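Side-chain contacts in hypothetical protein (Staphylococcus aureus subsp. aureus, PDB 1QYI), which is of unknown function but belongs to the haloacid dehalogenase (HAD) superfamily and is probably a hydrolase: residues I4-D9 against G367-V372; Y27-D32 against T175-V180; N77-F82 against F167-A172. All blocks are in the same frame, centred on the assembly; numbering follows the deposited sequence.

Contact 1. Residues I4-D9 against G367-V372; sequences ILFDVD and GELRGV
I4 and F6 both meet L369, and the contact consists of apolar touches alone, with no hydrogen bond between the segments. I4 and L369 reach toward each other tip to tip, CD1 of I4 lying 3.9 Å from CD2 of L369. The isoleucine reaches this far because its CG1 is anti to the backbone N (chi1 169°) and the chain runs on extended through chi2, which carries CD1 to the end of a straight arm.

The second touch is a methyl against a ring edge. CZ of F6 is 3.9 Å from the same CD2 of L369, and CE1 follows at 4.2 Å. The methyl sits near the ring plane, so the leucine abuts the rim of the phenyl group without covering a face. One branch of the leucine thus serves two residues, two apart in strand 3-6, whose side chains point to the same side of the sheet; isoleucine and phenylalanine suit such a buried face under helices.

The strand is an inner one of the parallel sheet of the HAD-like, Rossmann-type domain, and F6 also packs on L224 and L227 of helix 217-229. D7, directly after the strand, and D9 match the family's DxD motif, where the first aspartate is normally the nucleophile.

Three buried hydrocarbon side chains imply a hydrophobic join between the sheet and the short C-terminal helix 369-373, dependent on shape and burial, with little directionality.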
loop_
_atom_site.group_PDB
_atom_site.type_symbol
_atom_site.label_atom_id
_atom_site.label_comp_id
_atom_site.label_asym_id
_atom_site.label_seq_id
_atom_site.Cartn_x
_atom_site.Cartn_y
_atom_site.Cartn_z
ATOM N N ILE A 4 -9.032 -3.374 23.181
ATOM C CA ILE A 4 -8.151 -4.172 22.353
ATOM C C ILE A 4 -8.052 -3.478 21.003
ATOM O O ILE A 4 -9.014 -3.433 20.254
ATOM C CB ILE A 4 -8.680 -5.604 22.199
ATOM C CG1 ILE A 4 -7.877 -6.327 21.115
ATOM C CG2 ILE A 4 -10.148 -5.559 21.883
ATOM C CD1 ILE A 4 -8.089 -7.828 21.120
ATOM N N LEU A 5 -6.874 -2.935 20.718
ATOM C CA LEU A 5 -6.651 -2.221 19.484
ATOM C C LEU A 5 -6.070 -3.123 18.405
ATOM O O LEU A 5 -5.034 -3.775 18.602
ATOM C CB LEU A 5 -5.735 -1.026 19.737
ATOM C CG LEU A 5 -6.050 -0.220 20.999
ATOM C CD1 LEU A 5 -5.079 0.935 21.107
ATOM C CD2 LEU A 5 -7.490 0.286 20.972
ATOM N N PHE A 6 -6.754 -3.137 17.257
ATOM C CA PHE A 6 -6.388 -3.949 16.096
ATOM C C PHE A 6 -5.725 -3.171 14.970
ATOM O O PHE A 6 -5.964 -1.977 14.777
ATOM C CB PHE A 6 -7.640 -4.610 15.520
ATOM C CG PHE A 6 -8.140 -5.783 16.315
ATOM C CD1 PHE A 6 -7.533 -7.034 16.178
ATOM C CD2 PHE A 6 -9.227 -5.646 17.182
ATOM C CE1 PHE A 6 -8.000 -8.131 16.883
ATOM C CE2 PHE A 6 -9.704 -6.734 17.894
ATOM C CZ PHE A 6 -9.088 -7.987 17.745
ATOM N N ASP A 7 -4.883 -3.871 14.221
ATOM C CA ASP A 7 -4.226 -3.296 13.052
ATOM C C ASP A 7 -4.966 -3.966 11.901
ATOM O O ASP A 7 -5.564 -5.021 12.098
ATOM C CB ASP A 7 -2.743 -3.656 13.028
ATOM C CG ASP A 7 -2.035 -3.129 11.794
ATOM O OD1 ASP A 7 -2.444 -2.075 11.264
ATOM O OD2 ASP A 7 -1.057 -3.764 11.354
ATOM N N VAL A 8 -4.943 -3.371 10.714
ATOM C CA VAL A 8 -5.672 -3.952 9.596
ATOM C C VAL A 8 -4.838 -4.884 8.727
ATOM O O VAL A 8 -5.088 -6.091 8.710
ATOM C CB VAL A 8 -6.307 -2.859 8.727
ATOM C CG1 VAL A 8 -7.218 -3.493 7.701
ATOM C CG2 VAL A 8 -7.103 -1.894 9.609
ATOM N N ASP A 9 -3.855 -4.351 8.012
ATOM C CA ASP A 9 -3.043 -5.222 7.185
ATOM C C ASP A 9 -2.186 -6.091 8.072
ATOM O O ASP A 9 -1.638 -5.624 9.075
ATOM C CB ASP A 9 -2.151 -4.437 6.215
ATOM C CG ASP A 9 -2.945 -3.748 5.112
ATOM O OD1 ASP A 9 -3.992 -4.290 4.686
ATOM O OD2 ASP A 9 -2.506 -2.668 4.662
ATOM N N GLY A 367 -7.352 -15.969 14.801
ATOM C CA GLY A 367 -8.173 -16.973 15.458
ATOM C C GLY A 367 -7.642 -17.431 16.805
ATOM O O GLY A 367 -8.393 -17.559 17.781
ATOM N N GLU A 368 -6.338 -17.672 16.853
ATOM C CA GLU A 368 -5.667 -18.128 18.058
ATOM C C GLU A 368 -5.607 -17.057 19.137
ATOM O O GLU A 368 -4.880 -17.197 20.122
ATOM C CB GLU A 368 -4.250 -18.599 17.711
ATOM C CG GLU A 368 -4.206 -19.971 17.052
ATOM C CD GLU A 368 -2.798 -20.401 16.663
ATOM O OE1 GLU A 368 -1.836 -19.976 17.346
ATOM O OE2 GLU A 368 -2.657 -21.183 15.690
ATOM N N LEU A 369 -6.380 -15.993 18.957
ATOM C CA LEU A 369 -6.399 -14.893 19.922
ATOM C C LEU A 369 -7.091 -15.272 21.230
ATOM O O LEU A 369 -6.785 -14.712 22.285
ATOM C CB LEU A 369 -7.085 -13.666 19.313
ATOM C CG LEU A 369 -7.252 -12.446 20.221
ATOM C CD1 LEU A 369 -5.886 -11.916 20.635
ATOM C CD2 LEU A 369 -8.033 -11.367 19.492
ATOM N N ARG A 370 -8.027 -16.215 21.166
ATOM C CA ARG A 370 -8.729 -16.643 22.368
ATOM C C ARG A 370 -7.764 -17.291 23.361
ATOM O O ARG A 370 -7.892 -17.111 24.573
ATOM C CB ARG A 370 -9.830 -17.645 22.027
ATOM C CG ARG A 370 -11.125 -17.046 21.536
ATOM C CD ARG A 370 -12.188 -18.127 21.505
ATOM N NE ARG A 370 -13.484 -17.640 21.065
ATOM C CZ ARG A 370 -13.741 -17.213 19.835
ATOM N NH1 ARG A 370 -12.785 -17.214 18.917
ATOM N NH2 ARG A 370 -14.962 -16.789 19.520
ATOM N N GLY A 371 -6.802 -18.044 22.833
ATOM C CA GLY A 371 -5.831 -18.719 23.673
ATOM C C GLY A 371 -5.085 -17.762 24.570
ATOM O O GLY A 371 -4.772 -18.085 25.713
ATOM N N VAL A 372 -4.804 -16.573 24.050
ATOM C CA VAL A 372 -4.094 -15.559 24.807
ATOM C C VAL A 372 -4.971 -14.930 25.874
ATOM O O VAL A 372 -4.504 -14.642 26.978
ATOM C CB VAL A 372 -3.595 -14.442 23.895
ATOM C CG1 VAL A 372 -2.814 -13.422 24.705
ATOM C CG2 VAL A 372 -2.738 -15.028 22.792
#

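Contact 2. Residues Y27-D32 against T175-V180; sequences YELLMD and TLAQEV
L29 carries the apolar part of this contact, spreading its two methyls over two residues about one helical turn apart. CD2 lies 3.9 Å from CB of A177, while CD1 comes to 3.7 Å from CG2 of V180, the leucine and valine side chains crossing at a slant. A177 suits its place because a single methyl lets L29 come down close to the helix backbone: CD2 is also 3.9 Å from CA of A177. V180 offers a branch to each neighbour. Its CG2 serves L29, and its CG1, anti to the backbone N (chi1 -177°), turns to E28.

That second touch sets a carboxylate against a methyl, OE1 of E28 lying 3.4 Å from CG1 of V180. It is van der Waals contact, a methyl having no polar hydrogen to offer; the oxygen's salt bridge is with K204. The glutamate, extended beyond CG, brings its carboxylate end, CD and OE1, obliquely past the valine methyl.

The segments belong to helices 16-31 and 172-195 of the helical insertion after the first strand of the sheet, consistent with the cap domain of HAD proteins. The axes of the short segments 27-31 and 175-180 approach to 10.9 Å, with 114° between their N-to-C directions. F85 of helix 77-93 also packs against L29.

Chemically, the join is hydrophobic. The buried carboxylate beside it is answered by K204, so the charge is paired while the methyl contact stays apolar in kind.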
loop_
_atom_site.group_PDB
_atom_site.type_symbol
_atom_site.label_atom_id
_atom_site.label_comp_id
_atom_site.label_asym_id
_atom_site.label_seq_id
_atom_site.Cartn_x
_atom_site.Cartn_y
_atom_site.Cartn_z
ATOM N N TYR A 27 0.542 -2.788 -16.676
ATOM C CA TYR A 27 -0.011 -3.485 -17.833
ATOM C C TYR A 27 -1.020 -2.625 -18.628
ATOM O O TYR A 27 -0.983 -2.588 -19.855
ATOM C CB TYR A 27 -0.642 -4.812 -17.367
ATOM C CG TYR A 27 -0.826 -5.859 -18.450
ATOM C CD1 TYR A 27 0.260 -6.341 -19.196
ATOM C CD2 TYR A 27 -2.092 -6.373 -18.728
ATOM C CE1 TYR A 27 0.077 -7.310 -20.198
ATOM C CE2 TYR A 27 -2.287 -7.333 -19.713
ATOM C CZ TYR A 27 -1.214 -7.796 -20.448
ATOM O OH TYR A 27 -1.450 -8.716 -21.447
ATOM N N GLU A 28 -1.915 -1.924 -17.945
ATOM C CA GLU A 28 -2.875 -1.094 -18.657
ATOM C C GLU A 28 -2.198 0.067 -19.364
ATOM O O GLU A 28 -2.648 0.524 -20.414
ATOM C CB GLU A 28 -3.907 -0.521 -17.713
ATOM C CG GLU A 28 -5.103 0.057 -18.434
ATOM C CD GLU A 28 -5.911 0.966 -17.551
ATOM O OE1 GLU A 28 -5.895 0.763 -16.307
ATOM O OE2 GLU A 28 -6.572 1.874 -18.109
ATOM N N LEU A 29 -1.128 0.563 -18.764
ATOM C CA LEU A 29 -0.376 1.666 -19.339
ATOM C C LEU A 29 0.446 1.162 -20.527
ATOM O O LEU A 29 1.036 1.948 -21.276
ATOM C CB LEU A 29 0.556 2.257 -18.279
ATOM C CG LEU A 29 0.324 3.679 -17.765
ATOM C CD1 LEU A 29 -1.156 4.035 -17.763
ATOM C CD2 LEU A 29 0.899 3.768 -16.350
ATOM N N LEU A 30 0.462 -0.151 -20.723
ATOM C CA LEU A 30 1.258 -0.719 -21.804
ATOM C C LEU A 30 0.483 -1.228 -23.009
ATOM O O LEU A 30 0.911 -1.016 -24.144
ATOM C CB LEU A 30 2.121 -1.841 -21.234
ATOM C CG LEU A 30 3.634 -1.815 -21.395
ATOM C CD1 LEU A 30 4.244 -0.436 -21.280
ATOM C CD2 LEU A 30 4.153 -2.709 -20.310
HETATM N N MSE A 31 -0.652 -1.877 -22.759
HETATM C CA MSE A 31 -1.477 -2.458 -23.818
HETATM C C MSE A 31 -2.686 -1.632 -24.224
HETATM O O MSE A 31 -3.127 -1.719 -25.368
HETATM C CB MSE A 31 -1.979 -3.851 -23.406
HETATM C CG MSE A 31 -0.911 -4.778 -22.845
HETATM SE SE MSE A 31 0.614 -5.001 -24.032
HETATM C CE MSE A 31 0.373 -6.909 -24.385
ATOM N N ASP A 32 -3.249 -0.842 -23.317
ATOM C CA ASP A 32 -4.428 -0.084 -23.715
ATOM C C ASP A 32 -4.161 0.979 -24.773
ATOM O O ASP A 32 -3.172 1.706 -24.727
ATOM C CB ASP A 32 -5.119 0.556 -22.517
ATOM C CG ASP A 32 -6.542 0.968 -22.835
ATOM O OD1 ASP A 32 -6.717 1.970 -23.552
ATOM O OD2 ASP A 32 -7.485 0.270 -22.398
ATOM N N THR A 175 2.208 11.214 -11.927
ATOM C CA THR A 175 0.839 11.573 -11.589
ATOM C C THR A 175 -0.138 10.730 -12.400
ATOM O O THR A 175 -1.159 10.288 -11.882
ATOM C CB THR A 175 0.610 13.081 -11.845
ATOM O OG1 THR A 175 1.523 13.827 -11.035
ATOM C CG2 THR A 175 -0.811 13.498 -11.495
ATOM N N LEU A 176 0.193 10.496 -13.667
ATOM C CA LEU A 176 -0.643 9.682 -14.539
ATOM C C LEU A 176 -0.751 8.267 -14.002
ATOM O O LEU A 176 -1.852 7.777 -13.735
ATOM C CB LEU A 176 -0.067 9.617 -15.954
ATOM C CG LEU A 176 -0.803 8.669 -16.910
ATOM C CD1 LEU A 176 -2.272 9.075 -17.029
ATOM C CD2 LEU A 176 -0.127 8.684 -18.278
ATOM N N ALA A 177 0.398 7.616 -13.847
ATOM C CA ALA A 177 0.464 6.250 -13.359
ATOM C C ALA A 177 -0.221 6.116 -12.016
ATOM O O ALA A 177 -0.870 5.114 -11.740
ATOM C CB ALA A 177 1.910 5.821 -13.240
ATOM N N GLN A 178 -0.088 7.137 -11.185
ATOM C CA GLN A 178 -0.686 7.073 -9.875
ATOM C C GLN A 178 -2.200 7.227 -9.950
ATOM O O GLN A 178 -2.921 6.633 -9.149
ATOM C CB GLN A 178 -0.045 8.117 -8.962
ATOM C CG GLN A 178 -0.446 7.990 -7.519
ATOM C CD GLN A 178 -1.508 8.997 -7.138
ATOM O OE1 GLN A 178 -2.322 9.404 -7.970
ATOM N NE2 GLN A 178 -1.514 9.400 -5.871
ATOM N N GLU A 179 -2.695 7.987 -10.928
ATOM C CA GLU A 179 -4.147 8.159 -11.062
ATOM C C GLU A 179 -4.775 6.876 -11.584
ATOM O O GLU A 179 -5.887 6.509 -11.193
ATOM C CB GLU A 179 -4.496 9.326 -12.003
ATOM C CG GLU A 179 -3.987 10.663 -11.509
ATOM C CD GLU A 179 -4.503 11.845 -12.306
ATOM O OE1 GLU A 179 -4.797 11.705 -13.512
ATOM O OE2 GLU A 179 -4.594 12.941 -11.727
ATOM N N VAL A 180 -4.043 6.189 -12.454
ATOM C CA VAL A 180 -4.524 4.946 -13.039
ATOM C C VAL A 180 -4.653 3.893 -11.956
ATOM O O VAL A 180 -5.587 3.093 -11.963
ATOM C CB VAL A 180 -3.560 4.408 -14.118
ATOM C CG1 VAL A 180 -4.144 3.160 -14.749
ATOM C CG2 VAL A 180 -3.302 5.474 -15.172
#

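Contact 3. Residues N77-F82 against F167-A172; sequences NWDMLF and FSLKGA
The loop 167-172, which leads into helix 172-195, folds over the first turns of helix 77-93 in the helical insertion that follows the first strand of the sheet, consistent with the cap domain of HAD proteins; F82 and D79 receive it. Its core is a type II beta turn from S168 to G171, closed by a weak bond from G171 N to S168 O, and G171 then takes the N-cap position of the following helix.

F82 makes the larger part of the contact. With CG anti to the backbone N (chi1 175°), the ring extends toward the loop and presents its edge to the backbone of F167: CE2 is 3.2 Å from F167 O and CZ 3.3 Å from the same oxygen, which lies near the ring plane. The partly positive ring hydrogens can therefore face the negative carbonyl oxygen, a weak electrostatic attraction and not a conventional hydrogen bond. CZ also approaches CB of F167, at 4.5 Å. An edge-to-face pairing with W174 further places the F82 ring.

D79 and L169 cross at a slant, CD1 of L169 resting 3.3 Å from OD1 of D79. The carboxylate's polar needs are met by others: OD2 forms a salt bridge with K144, and OD1 accepts a hydrogen bond from W174 NE1 and a weak one from Y148 OH. L169 also packs on K144 and Y148.

No hydrogen bond joins the two segments directly. The loop meets the helix through a ring edge against the F167 carbonyl and a leucine methyl against a carboxylate oxygen, while W174 couples its outgoing helix to both D79 and F82; the carboxylate, buried beside a lysine, would probably be stabilised in its charged form.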
loop_
_atom_site.group_PDB
_atom_site.type_symbol
_atom_site.label_atom_id
_atom_site.label_comp_id
_atom_site.label_asym_id
_atom_site.label_seq_id
_atom_site.Cartn_x
_atom_site.Cartn_y
_atom_site.Cartn_z
ATOM N N ASN A 77 3.606 1.534 -3.438
ATOM C CA ASN A 77 3.160 0.907 -4.681
ATOM C C ASN A 77 3.202 1.884 -5.847
ATOM O O ASN A 77 3.548 1.495 -6.960
ATOM C CB ASN A 77 1.742 0.344 -4.538
ATOM C CG ASN A 77 1.661 -0.783 -3.531
ATOM O OD1 ASN A 77 1.664 -0.556 -2.320
ATOM N ND2 ASN A 77 1.597 -2.011 -4.027
ATOM N N TRP A 78 2.844 3.143 -5.593
ATOM C CA TRP A 78 2.867 4.159 -6.638
ATOM C C TRP A 78 4.280 4.226 -7.219
ATOM O O TRP A 78 4.471 4.112 -8.435
ATOM C CB TRP A 78 2.468 5.536 -6.081
ATOM C CG TRP A 78 1.053 5.616 -5.541
ATOM C CD1 TRP A 78 -0.032 4.874 -5.950
ATOM C CD2 TRP A 78 0.554 6.535 -4.555
ATOM N NE1 TRP A 78 -1.159 5.278 -5.284
ATOM C CE2 TRP A 78 -0.834 6.295 -4.420
ATOM C CE3 TRP A 78 1.143 7.540 -3.769
ATOM C CZ2 TRP A 78 -1.650 7.027 -3.534
ATOM C CZ3 TRP A 78 0.333 8.271 -2.884
ATOM C CH2 TRP A 78 -1.050 8.007 -2.777
ATOM N N ASP A 79 5.274 4.387 -6.349
ATOM C CA ASP A 79 6.653 4.463 -6.812
ATOM C C ASP A 79 7.083 3.202 -7.564
ATOM O O ASP A 79 7.695 3.290 -8.633
ATOM C CB ASP A 79 7.605 4.714 -5.639
ATOM C CG ASP A 79 7.385 6.069 -4.982
ATOM O OD1 ASP A 79 7.387 7.095 -5.695
ATOM O OD2 ASP A 79 7.212 6.107 -3.742
HETATM N N MSE A 80 6.753 2.036 -7.014
HETATM C CA MSE A 80 7.123 0.772 -7.642
HETATM C C MSE A 80 6.594 0.605 -9.070
HETATM O O MSE A 80 7.358 0.315 -9.990
HETATM C CB MSE A 80 6.650 -0.407 -6.791
HETATM C CG MSE A 80 7.242 -0.447 -5.402
HETATM SE SE MSE A 80 6.862 -2.108 -4.506
HETATM C CE MSE A 80 4.965 -2.260 -4.947
ATOM N N LEU A 81 5.288 0.776 -9.247
ATOM C CA LEU A 81 4.686 0.636 -10.559
ATOM C C LEU A 81 5.245 1.691 -11.512
ATOM O O LEU A 81 5.372 1.448 -12.709
ATOM C CB LEU A 81 3.166 0.754 -10.457
ATOM C CG LEU A 81 2.561 2.085 -10.014
ATOM C CD1 LEU A 81 2.472 3.039 -11.205
ATOM C CD2 LEU A 81 1.155 1.837 -9.456
ATOM N N PHE A 82 5.584 2.863 -10.986
ATOM C CA PHE A 82 6.140 3.918 -11.826
ATOM C C PHE A 82 7.504 3.522 -12.389
ATOM O O PHE A 82 7.722 3.628 -13.592
ATOM C CB PHE A 82 6.287 5.222 -11.033
ATOM C CG PHE A 82 6.970 6.333 -11.801
ATOM C CD1 PHE A 82 6.301 7.008 -12.822
ATOM C CD2 PHE A 82 8.275 6.716 -11.486
ATOM C CE1 PHE A 82 6.914 8.048 -13.512
ATOM C CE2 PHE A 82 8.902 7.757 -12.171
ATOM C CZ PHE A 82 8.217 8.429 -13.188
ATOM N N PHE A 167 10.667 11.737 -16.013
ATOM C CA PHE A 167 10.688 10.576 -15.128
ATOM C C PHE A 167 10.865 10.959 -13.658
ATOM O O PHE A 167 11.062 10.096 -12.801
ATOM C CB PHE A 167 11.828 9.629 -15.529
ATOM C CG PHE A 167 11.707 9.076 -16.918
ATOM C CD1 PHE A 167 10.591 8.327 -17.286
ATOM C CD2 PHE A 167 12.698 9.325 -17.866
ATOM C CE1 PHE A 167 10.457 7.836 -18.582
ATOM C CE2 PHE A 167 12.575 8.842 -19.167
ATOM C CZ PHE A 167 11.451 8.098 -19.526
ATOM N N SER A 168 10.813 12.254 -13.377
ATOM C CA SER A 168 10.971 12.748 -12.019
ATOM C C SER A 168 9.847 12.281 -11.105
ATOM O O SER A 168 8.727 12.032 -11.548
ATOM C CB SER A 168 11.001 14.280 -12.011
ATOM O OG SER A 168 9.723 14.817 -12.362
ATOM N N LEU A 169 10.167 12.170 -9.824
ATOM C CA LEU A 169 9.209 11.760 -8.818
ATOM C C LEU A 169 8.067 12.782 -8.777
ATOM O O LEU A 169 8.293 13.979 -8.955
ATOM C CB LEU A 169 9.910 11.693 -7.468
ATOM C CG LEU A 169 9.002 11.472 -6.269
ATOM C CD1 LEU A 169 8.163 10.221 -6.494
ATOM C CD2 LEU A 169 9.837 11.352 -5.008
ATOM N N LYS A 170 6.843 12.313 -8.553
ATOM C CA LYS A 170 5.690 13.207 -8.506
ATOM C C LYS A 170 5.569 14.026 -9.799
ATOM O O LYS A 170 4.917 15.073 -9.830
ATOM C CB LYS A 170 5.805 14.144 -7.294
ATOM C CG LYS A 170 5.504 13.496 -5.944
ATOM C CD LYS A 170 4.002 13.442 -5.690
ATOM C CE LYS A 170 3.670 12.843 -4.325
ATOM N NZ LYS A 170 4.407 13.515 -3.210
ATOM N N GLY A 171 6.191 13.539 -10.870
ATOM C CA GLY A 171 6.137 14.236 -12.145
ATOM C C GLY A 171 4.817 14.032 -12.862
ATOM O O GLY A 171 3.911 13.388 -12.336
ATOM N N ALA A 172 4.698 14.586 -14.064
ATOM C CA ALA A 172 3.469 14.434 -14.822
ATOM C C ALA A 172 3.204 12.954 -15.104
ATOM O O ALA A 172 2.071 12.486 -14.977
ATOM C CB ALA A 172 3.547 15.220 -16.133
#

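Contact 1 lies in the sheet domain, on the opposite side of the chain's centre from contacts 2 and 3, whose centres are only 11 Å apart in the helical region. Contact 2 uses the body of helix 172-195, and contact 3 the loop that leads into it; they touch where A177 CB meets L81 CD1 at 3.5 Å. All three are mostly buried, though two of contact 3's loop residues are partly exposed. Their chemistry differs: purely hydrocarbon in contact 1, hydrocarbon beside one glutamate whose charge is paired outside the segments in contact 2, and ring edge, carbonyl and carboxylate in contact 3. Both helical contacts are nested within the chain loop that contact 1 closes.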